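Purine nucleoside phosphorylase (Anopheles gambiae, PDB 2P4S) catalyses the phosphorolysis of inosine, guanosine and their 2'-deoxy forms to free purine base and pentose 1-phosphate in purine salvage, as a homotrimer. Local coordinates at residues Ile221-Phe226 and Val276-Gly281; Asn229-Gly234 and Glu309-Arg314; Asn284-Ala289 and Ile302-Val307. All blocks are in the same frame, centred on the assembly; numbering follows the deposited sequence.

Contact 1: residues Ile221-Phe226 and Val276-Gly281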
loop_
_atom_site.group_PDB
_atom_site.type_symbol
_atom_site.label_atom_id
_atom_site.label_comp_id
_atom_site.label_asym_id
_atom_site.label_seq_id
_atom_site.Cartn_x
_atom_site.Cartn_y
_atom_site.Cartn_z
ATOM N N ILE A 221 -9.437 -7.349 5.995
ATOM C CA ILE A 221 -8.807 -7.129 4.703
ATOM C C ILE A 221 -7.560 -6.361 5.085
ATOM O O ILE A 221 -7.668 -5.237 5.621
ATOM C CB ILE A 221 -9.703 -6.293 3.716
ATOM C CG1 ILE A 221 -10.907 -7.124 3.225
ATOM C CG2 ILE A 221 -8.851 -5.881 2.484
ATOM C CD1 ILE A 221 -12.104 -6.326 2.577
ATOM N N ASN A 222 -6.395 -6.971 4.835
ATOM C CA ASN A 222 -5.140 -6.389 5.190
ATOM C C ASN A 222 -4.562 -5.600 4.001
ATOM O O ASN A 222 -3.751 -6.129 3.281
ATOM C CB ASN A 222 -4.114 -7.442 5.689
ATOM C CG ASN A 222 -2.878 -6.766 6.253
ATOM O OD1 ASN A 222 -2.849 -5.521 6.354
ATOM N ND2 ASN A 222 -1.853 -7.536 6.594
ATOM N N LEU A 223 -5.014 -4.360 3.806
ATOM C CA LEU A 223 -4.541 -3.488 2.736
ATOM C C LEU A 223 -3.042 -3.122 2.855
ATOM O O LEU A 223 -2.341 -3.011 1.841
ATOM C CB LEU A 223 -5.389 -2.214 2.714
ATOM C CG LEU A 223 -6.883 -2.333 2.367
ATOM C CD1 LEU A 223 -7.542 -0.945 2.380
ATOM C CD2 LEU A 223 -7.009 -3.012 0.978
ATOM N N MET A 224 -2.563 -2.975 4.085
ATOM C CA MET A 224 -1.135 -2.754 4.363
ATOM C C MET A 224 -0.301 -3.872 3.822
ATOM O O MET A 224 0.675 -3.611 3.132
ATOM C CB MET A 224 -0.866 -2.601 5.845
ATOM C CG MET A 224 -1.530 -1.415 6.417
ATOM S SD MET A 224 -1.027 -1.151 8.144
ATOM C CE MET A 224 -1.641 0.513 8.321
ATOM N N GLY A 225 -0.720 -5.105 4.126
ATOM C CA GLY A 225 -0.074 -6.318 3.657
ATOM C C GLY A 225 -0.084 -6.521 2.158
ATOM O O GLY A 225 0.918 -6.963 1.613
ATOM N N PHE A 226 -1.195 -6.212 1.479
ATOM C CA PHE A 226 -1.212 -6.202 0.001
ATOM C C PHE A 226 -0.011 -5.399 -0.585
ATOM O O PHE A 226 0.565 -5.790 -1.588
ATOM C CB PHE A 226 -2.489 -5.539 -0.528
ATOM C CG PHE A 226 -3.770 -6.324 -0.315
ATOM C CD1 PHE A 226 -3.782 -7.622 0.218
ATOM C CD2 PHE A 226 -4.976 -5.771 -0.709
ATOM C CE1 PHE A 226 -5.003 -8.360 0.374
ATOM C CE2 PHE A 226 -6.208 -6.501 -0.550
ATOM C CZ PHE A 226 -6.206 -7.793 -0.027
ATOM N N VAL A 276 -16.444 -7.377 8.977
ATOM C CA VAL A 276 -15.098 -7.341 8.431
ATOM C C VAL A 276 -14.422 -6.043 8.852
ATOM O O VAL A 276 -14.983 -4.937 8.668
ATOM C CB VAL A 276 -15.125 -7.551 6.859
ATOM C CG1 VAL A 276 -13.710 -7.415 6.213
ATOM C CG2 VAL A 276 -15.857 -8.933 6.447
ATOM N N TYR A 277 -13.174 -6.161 9.355
ATOM C CA TYR A 277 -12.441 -4.984 9.911
ATOM C C TYR A 277 -11.291 -4.677 8.983
ATOM O O TYR A 277 -10.793 -5.580 8.340
ATOM C CB TYR A 277 -11.969 -5.276 11.324
ATOM C CG TYR A 277 -10.983 -4.292 11.898
ATOM C CD1 TYR A 277 -11.423 -3.179 12.634
ATOM C CD2 TYR A 277 -9.593 -4.512 11.790
ATOM C CE1 TYR A 277 -10.524 -2.283 13.193
ATOM C CE2 TYR A 277 -8.683 -3.619 12.355
ATOM C CZ TYR A 277 -9.150 -2.518 13.062
ATOM O OH TYR A 277 -8.249 -1.647 13.634
ATOM N N THR A 278 -10.914 -3.411 8.814
ATOM C CA THR A 278 -9.663 -3.159 8.091
ATOM C C THR A 278 -8.812 -2.176 8.924
ATOM O O THR A 278 -9.391 -1.341 9.637
ATOM C CB THR A 278 -9.858 -2.661 6.649
ATOM O OG1 THR A 278 -8.609 -2.776 5.948
ATOM C CG2 THR A 278 -10.323 -1.181 6.607
ATOM N N CYS A 279 -7.493 -2.283 8.799
ATOM C CA CYS A 279 -6.517 -1.441 9.480
ATOM C C CYS A 279 -5.878 -0.459 8.488
ATOM O O CYS A 279 -5.088 -0.867 7.627
ATOM C CB CYS A 279 -5.431 -2.315 10.126
ATOM S SG CYS A 279 -4.073 -1.381 10.906
ATOM N N LEU A 280 -6.217 0.823 8.600
ATOM C CA LEU A 280 -5.611 1.854 7.727
ATOM C C LEU A 280 -4.441 2.529 8.469
ATOM O O LEU A 280 -4.395 2.499 9.675
ATOM C CB LEU A 280 -6.662 2.898 7.295
ATOM C CG LEU A 280 -7.994 2.378 6.720
ATOM C CD1 LEU A 280 -8.853 3.503 6.207
ATOM C CD2 LEU A 280 -7.736 1.394 5.584
ATOM N N GLY A 281 -3.520 3.167 7.758
ATOM C CA GLY A 281 -2.412 3.880 8.414
ATOM C C GLY A 281 -2.821 5.040 9.344
ATOM O O GLY A 281 -2.233 5.211 10.433
HETATM O O HOH W 1 -4.453 -3.427 7.076
#

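Contact 2: residues Asn229-Gly234 and Glu309-Arg314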
loop_
_atom_site.group_PDB
_atom_site.type_symbol
_atom_site.label_atom_id
_atom_site.label_comp_id
_atom_site.label_asym_id
_atom_site.label_seq_id
_atom_site.Cartn_x
_atom_site.Cartn_y
_atom_site.Cartn_z
ATOM N N ASN A 229 3.484 -4.236 3.528
ATOM C CA ASN A 229 3.729 -3.763 4.882
ATOM C C ASN A 229 3.120 -4.804 5.850
ATOM O O ASN A 229 1.927 -4.785 6.163
ATOM C CB ASN A 229 3.126 -2.368 5.014
ATOM C CG ASN A 229 3.496 -1.664 6.312
ATOM O OD1 ASN A 229 4.376 -2.089 7.067
ATOM N ND2 ASN A 229 2.832 -0.543 6.556
ATOM N N ASN A 230 3.954 -5.739 6.300
ATOM C CA ASN A 230 3.490 -6.937 7.060
ATOM C C ASN A 230 4.447 -7.106 8.205
ATOM O O ASN A 230 5.617 -6.999 7.964
ATOM C CB ASN A 230 3.507 -8.188 6.150
ATOM C CG ASN A 230 2.831 -9.402 6.784
ATOM O OD1 ASN A 230 3.391 -10.016 7.683
ATOM N ND2 ASN A 230 1.638 -9.781 6.293
ATOM N N PRO A 231 3.961 -7.418 9.434
ATOM C CA PRO A 231 4.887 -7.687 10.560
ATOM C C PRO A 231 5.832 -8.915 10.362
ATOM O O PRO A 231 6.816 -9.046 11.072
ATOM C CB PRO A 231 3.939 -7.897 11.751
ATOM C CG PRO A 231 2.682 -8.382 11.136
ATOM C CD PRO A 231 2.557 -7.589 9.870
ATOM N N LEU A 232 5.580 -9.760 9.379
ATOM C CA LEU A 232 6.392 -10.939 9.229
ATOM C C LEU A 232 7.452 -10.784 8.149
ATOM O O LEU A 232 8.192 -11.714 7.868
ATOM C CB LEU A 232 5.499 -12.157 8.928
ATOM C CG LEU A 232 4.299 -12.384 9.848
ATOM C CD1 LEU A 232 3.526 -13.549 9.280
ATOM C CD2 LEU A 232 4.716 -12.616 11.326
ATOM N N GLN A 233 7.512 -9.620 7.512
ATOM C CA GLN A 233 8.521 -9.415 6.446
ATOM C C GLN A 233 9.938 -9.567 7.032
ATOM O O GLN A 233 10.198 -9.120 8.141
ATOM C CB GLN A 233 8.359 -8.048 5.779
ATOM C CG GLN A 233 9.115 -7.934 4.423
ATOM C CD GLN A 233 9.379 -6.501 4.011
ATOM O OE1 GLN A 233 9.132 -5.562 4.788
ATOM N NE2 GLN A 233 9.861 -6.312 2.796
ATOM N N GLY A 234 10.822 -10.228 6.294
ATOM C CA GLY A 234 12.185 -10.477 6.749
ATOM C C GLY A 234 12.392 -11.948 7.093
ATOM O O GLY A 234 11.473 -12.742 6.955
ATOM N N GLU A 309 -1.198 -7.477 14.761
ATOM C CA GLU A 309 -1.192 -8.246 16.014
ATOM C C GLU A 309 -1.793 -9.673 15.848
ATOM O O GLU A 309 -1.232 -10.681 16.327
ATOM C CB GLU A 309 -1.976 -7.467 17.096
ATOM C CG GLU A 309 -1.351 -6.124 17.484
ATOM C CD GLU A 309 -2.378 -5.112 17.998
ATOM O OE1 GLU A 309 -3.563 -5.472 18.168
ATOM O OE2 GLU A 309 -2.004 -3.943 18.255
ATOM N N ILE A 310 -2.973 -9.734 15.237
ATOM C CA ILE A 310 -3.611 -10.995 14.870
ATOM C C ILE A 310 -2.750 -11.868 13.961
ATOM O O ILE A 310 -2.657 -13.051 14.175
ATOM C CB ILE A 310 -5.028 -10.737 14.234
ATOM C CG1 ILE A 310 -5.955 -10.061 15.280
ATOM C CG2 ILE A 310 -5.634 -12.049 13.717
ATOM C CD1 ILE A 310 -6.526 -11.032 16.396
ATOM N N ILE A 311 -2.103 -11.297 12.954
ATOM C CA ILE A 311 -1.264 -12.078 12.050
ATOM C C ILE A 311 -0.050 -12.681 12.785
ATOM O O ILE A 311 0.341 -13.849 12.576
ATOM C CB ILE A 311 -0.810 -11.180 10.873
ATOM C CG1 ILE A 311 -1.971 -10.945 9.909
ATOM C CG2 ILE A 311 0.367 -11.760 10.112
ATOM C CD1 ILE A 311 -1.592 -10.030 8.717
ATOM N N THR A 312 0.551 -11.875 13.650
ATOM C CA THR A 312 1.629 -12.363 14.528
ATOM C C THR A 312 1.144 -13.486 15.464
ATOM O O THR A 312 1.835 -14.461 15.663
ATOM C CB THR A 312 2.214 -11.185 15.328
ATOM O OG1 THR A 312 2.654 -10.168 14.398
ATOM C CG2 THR A 312 3.365 -11.650 16.198
ATOM N N ALA A 313 -0.041 -13.335 16.043
ATOM C CA ALA A 313 -0.626 -14.354 16.906
ATOM C C ALA A 313 -0.820 -15.675 16.162
ATOM O O ALA A 313 -0.471 -16.731 16.659
ATOM C CB ALA A 313 -1.934 -13.886 17.468
ATOM N N ARG A 314 -1.363 -15.600 14.958
ATOM C CA ARG A 314 -1.656 -16.782 14.142
ATOM C C ARG A 314 -0.369 -17.451 13.761
ATOM O O ARG A 314 -0.282 -18.652 13.774
ATOM C CB ARG A 314 -2.439 -16.380 12.861
ATOM C CG ARG A 314 -3.872 -15.961 13.166
ATOM C CD ARG A 314 -4.564 -17.014 14.087
ATOM N NE ARG A 314 -4.955 -18.175 13.303
ATOM C CZ ARG A 314 -5.115 -19.412 13.770
ATOM N NH1 ARG A 314 -4.892 -19.680 15.063
ATOM N NH2 ARG A 314 -5.484 -20.389 12.916
HETATM O O HOH W 2 5.555 -9.696 14.252
#

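Contact 3: residues Asn284-Ala289 and Ile302-Val307. With DIH (7-[[(3R,4R)-3-(hydroxymethyl)-4-oxidanyl-pyrrolidin-1-ium-1-yl]methyl]-3,5-dihydropyrrolo[3,2-d]pyrimidin-4-one), chain F; PO4 (phosphate ion), chain D.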
loop_
_atom_site.group_PDB
_atom_site.type_symbol
_atom_site.label_atom_id
_atom_site.label_comp_id
_atom_site.label_asym_id
_atom_site.label_seq_id
_atom_site.Cartn_x
_atom_site.Cartn_y
_atom_site.Cartn_z
ATOM N N ASN A 284 -5.100 10.640 10.098
ATOM C CA ASN A 284 -6.355 11.285 9.694
ATOM C C ASN A 284 -7.476 10.232 9.518
ATOM O O ASN A 284 -7.215 9.053 9.236
ATOM C CB ASN A 284 -6.147 12.137 8.428
ATOM C CG ASN A 284 -5.765 11.300 7.206
ATOM O OD1 ASN A 284 -4.606 10.946 7.026
ATOM N ND2 ASN A 284 -6.753 10.958 6.380
ATOM N N PHE A 285 -8.719 10.640 9.722
ATOM C CA PHE A 285 -9.852 9.739 9.467
ATOM C C PHE A 285 -10.151 9.771 7.952
ATOM O O PHE A 285 -9.592 10.572 7.203
ATOM C CB PHE A 285 -11.089 10.128 10.319
ATOM C CG PHE A 285 -10.862 10.056 11.808
ATOM C CD1 PHE A 285 -10.846 8.842 12.478
ATOM C CD2 PHE A 285 -10.690 11.231 12.573
ATOM C CE1 PHE A 285 -10.627 8.773 13.887
ATOM C CE2 PHE A 285 -10.492 11.175 13.973
ATOM C CZ PHE A 285 -10.451 9.915 14.617
ATOM N N GLU A 286 -11.074 8.931 7.513
ATOM C CA GLU A 286 -11.312 8.683 6.089
ATOM C C GLU A 286 -12.188 9.737 5.371
ATOM O O GLU A 286 -13.094 10.319 5.961
ATOM C CB GLU A 286 -11.971 7.308 5.957
ATOM C CG GLU A 286 -11.087 6.167 6.432
ATOM C CD GLU A 286 -10.883 6.168 7.986
ATOM O OE1 GLU A 286 -11.898 6.422 8.698
ATOM O OE2 GLU A 286 -9.723 5.926 8.476
ATOM N N THR A 287 -11.920 9.956 4.091
ATOM C CA THR A 287 -12.797 10.752 3.236
ATOM C C THR A 287 -14.124 9.984 2.892
ATOM O O THR A 287 -14.252 8.749 3.092
ATOM C CB THR A 287 -12.098 11.187 1.937
ATOM O OG1 THR A 287 -11.983 10.068 1.051
ATOM C CG2 THR A 287 -10.708 11.779 2.204
ATOM N N VAL A 288 -15.090 10.725 2.357
ATOM C CA VAL A 288 -16.356 10.147 1.953
ATOM C C VAL A 288 -16.095 9.133 0.851
ATOM O O VAL A 288 -16.641 8.040 0.922
ATOM C CB VAL A 288 -17.366 11.249 1.463
ATOM C CG1 VAL A 288 -18.532 10.630 0.636
ATOM C CG2 VAL A 288 -17.901 12.075 2.644
ATOM N N ALA A 289 -15.252 9.486 -0.132
ATOM C CA ALA A 289 -14.933 8.606 -1.240
ATOM C C ALA A 289 -14.221 7.309 -0.776
ATOM O O ALA A 289 -14.473 6.257 -1.353
ATOM C CB ALA A 289 -14.046 9.338 -2.331
ATOM N N ILE A 302 -13.847 0.342 10.254
ATOM C CA ILE A 302 -12.565 0.908 9.841
ATOM C C ILE A 302 -11.767 1.365 11.054
ATOM O O ILE A 302 -12.266 2.154 11.873
ATOM C CB ILE A 302 -12.719 2.111 8.864
ATOM C CG1 ILE A 302 -13.428 1.684 7.546
ATOM C CG2 ILE A 302 -11.305 2.700 8.544
ATOM C CD1 ILE A 302 -14.078 2.919 6.704
ATOM N N GLY A 303 -10.534 0.879 11.156
ATOM C CA GLY A 303 -9.702 1.199 12.282
ATOM C C GLY A 303 -8.272 1.428 11.875
ATOM O O GLY A 303 -8.008 1.599 10.691
ATOM N N MET A 304 -7.354 1.407 12.859
ATOM C CA MET A 304 -5.920 1.634 12.609
ATOM C C MET A 304 -4.988 0.713 13.409
ATOM O O MET A 304 -3.874 1.115 13.726
ATOM C CB MET A 304 -5.552 3.094 12.944
ATOM C CG MET A 304 -6.384 4.136 12.183
ATOM S SD MET A 304 -5.927 5.767 12.686
ATOM C CE MET A 304 -7.074 6.826 11.772
ATOM N N SER A 305 -5.402 -0.517 13.741
ATOM C CA SER A 305 -4.570 -1.371 14.592
ATOM C C SER A 305 -4.905 -2.840 14.366
ATOM O O SER A 305 -5.563 -3.172 13.356
ATOM C CB SER A 305 -4.766 -0.987 16.049
ATOM O OG SER A 305 -6.025 -1.461 16.500
ATOM N N THR A 306 -4.460 -3.730 15.278
ATOM C CA THR A 306 -5.089 -5.092 15.399
ATOM C C THR A 306 -4.689 -6.138 14.367
ATOM O O THR A 306 -4.278 -7.243 14.739
ATOM C CB THR A 306 -6.647 -4.977 15.439
ATOM O OG1 THR A 306 -6.987 -4.207 16.583
ATOM C CG2 THR A 306 -7.364 -6.347 15.535
ATOM N N VAL A 307 -4.800 -5.791 13.088
ATOM C CA VAL A 307 -4.643 -6.784 11.990
ATOM C C VAL A 307 -3.275 -7.518 12.094
ATOM O O VAL A 307 -3.217 -8.734 12.052
ATOM C CB VAL A 307 -4.893 -6.132 10.545
ATOM C CG1 VAL A 307 -4.312 -6.998 9.402
ATOM C CG2 VAL A 307 -6.352 -5.931 10.308
HETATM O "O5'" DIH F . -9.416 8.386 17.595
HETATM C "C5'" DIH F . -8.327 7.908 16.780
HETATM C "C4'" DIH F . -7.943 6.554 17.326
HETATM C "C6'" DIH F . -9.163 5.609 17.405
HETATM C "C3'" DIH F . -6.927 5.898 16.417
HETATM O "O3'" DIH F . -6.044 5.118 17.226
HETATM C "C2'" DIH F . -7.756 4.940 15.581
HETATM N "N1'" DIH F . -8.760 4.440 16.572
HETATM C C10 DIH F . -9.807 3.659 15.896
HETATM C C9 DIH F . -10.906 4.401 15.167
HETATM C C8 DIH F . -12.125 4.842 15.749
HETATM N N7 DIH F . -12.874 5.437 14.780
HETATM C C5 DIH F . -12.201 5.405 13.600
HETATM C C6 DIH F . -12.517 5.830 12.206
HETATM O O6 DIH F . -13.634 6.419 11.902
HETATM N N1 DIH F . -11.559 5.573 11.291
HETATM C C2 DIH F . -10.368 4.967 11.582
HETATM N N3 DIH F . -10.064 4.540 12.817
HETATM C C4 DIH F . -10.977 4.753 13.824
HETATM P P PO4 D . -7.352 1.565 18.631
HETATM O O1 PO4 D . -8.568 1.191 19.416
HETATM O O2 PO4 D . -6.123 1.236 19.479
HETATM O O3 PO4 D . -7.215 0.821 17.355
HETATM O O4 PO4 D . -7.440 3.030 18.323
#

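Contact 1: residues Ile221-Phe226 and Val276-Gly281
Ile221 and Thr278 face each other where the parallel neighbours 214-221 and 272-279 of the central mixed sheet run out, one passing into the short helix 223-226 and the other into the loop at Leu280. One backbone bond and one from a side-chain hydroxyl join the segments here. Ile221 N donates to Tyr277 O at 3.2 Å, and Thr278 OG1 donates to Ile221 O at 2.7 Å, tilted 17° from the carbonyl plane. With OG1 anti to its own N (chi1 -166°), the threonine hydroxyl points at the neighbouring carbonyl.

Met224 makes the longest run of contacts with 276-281. From its CB, which stays clear of that segment, the chain runs out extended; CG lies 3.8 Å from Cys279 O, SD passes 4.1 Å from Cys279 SG, and CE ends 3.3 Å from Gly281 N, against the Leu280-Gly281 peptide. Beside it, Leu223 lies alongside Leu280 and points the same way, with Leu223 CD1 4.0 Å from Leu280 CD2. Phe226 of the third subunit packs on Leu223, Met224 and Leu280, so this corner also belongs to the trimer interface.

Asn222 is the N-cap of helix 223-226: its OD1 accepts from Gly225 N, which sits above the carbonyl plane. One water donates both to that OD1 and to Cys279 O, 2.7 Å from each, joining the helix cap to the strand end.

Contact 2: residues Asn229-Gly234 and Glu309-Arg314
Pro231 and Leu232, the central residues of a type I beta turn from Asn230 to Gln233, are set against Ile311 and Thr312 of helix 307-315, with Pro231 CA and Thr312 CA 6.9 Å apart. The turn is closed by Gln233 N to Asn230 O, and an Asx turn overlaps it: Asn230 OD1 accepts from Leu232 N at 2.8 Å, in the carbonyl plane and on a lone pair. That bond fixes the carboxamide, and its other end, ND2, comes to rest 4.0 Å from Ile311 CD1.

Ile311 makes the widest contact. Its CG2 branch, anti to the backbone N, reaches Leu232 CD1 at 3.7 Å and lies farther, at 4.2 Å, from Pro231 CG; its longer branch carries CD1 to the asparagine. One isoleucine therefore meets three of the four turn residues, Pro231 and Leu232 through one methyl and Asn230 through the other. Thr312 turns its hydroxyl instead of its methyl to the turn, and OG1 lies 3.7 Å from Pro231 CB. The main partner of that oxygen is His308 O, one helical turn back, while a water donates to it at 2.9 Å and more weakly to Pro231 O. The direct contacts between the segments are thus van der Waals in kind, with water supplying the polar link.

The turn covers one side of helix 307-315. Asn230 and Leu232 also pack on Gly282 and Pro283 of the second subunit, and Ile311 on its Asn284. Around the helix, Thr312 and Ala313 pack on helix 178-191, and Ile310 and Ala313 on strand 319-329.

Contact 3: residues Asn284-Ala289 and Ile302-Val307
Glu286 with Ile302, and Met304 with Asn284, make the tight parts of this contact, at the purine pocket within the beta-alpha-beta unit of strand 272-279, helix 288-296 and strand 301-303. The first two side chains run past one another pointing opposite ways, and Ile302 CG2 sits over the face of the carboxylate, 3.5 Å from Glu286 CD. The glutamate chain is bent at chi2 (70°), and the carboxylate thereby turns to the inhibitor DIH: OE1 accepts from DIH N1 at 2.7 Å, with a nearly straight angle of 174°, while OE2 lies 3.3 Å from DIH C2. Met304, extended beyond CG, runs along the pyrrolidine, its SD 3.5 Å from DIH C2', before CE reaches Asn284 O at 3.4 Å.

Elsewhere the segments meet more loosely, and ligand fills the distance between them. Met304 CE is 4.3 Å from Phe285 CD1. The backbones stay well apart, 9.0 Å between Phe285 CA and Gly303 CA, and DIH lies in the gap. The Phe285 ring approaches the base obliquely and has DIH O5' in plane at its edge. Farther along, Ser305 leaves 284-289 altogether and donates through OG to phosphate O3 at 2.7 Å, an ion that also bonds to Ser118, Arg169 and Ala201.

An acceptor at Glu286 OE1 calls for a hydrogen on ring N1. Inosine and guanosine carry one there and neutral adenosine does not, which is consistent with the enzyme's lack of activity towards adenosine.

All three contacts are buried, and each lies close to a subunit interface, so none is a surface contact. Contacts 1 and 3 share the sheet: Thr278 O with Gly303 N and Leu280 N with Gly303 O are probable hydrogen bonds between neighbouring strands, and the contact centres are 9 Å apart. Contact 2 is joined to contact 1 by a probable hydrogen bond from Asn229 N to Met224 O; its helix segment 309-314 soon follows 302-307, while its turn 229-234 precedes both segments of contact 3. The chemistry differs with place: direct hydrogen bonds plus aliphatic and sulfur packing at the strand ends, turn-to-helix packing in contact 2, and a ligand-filled gap in contact 3.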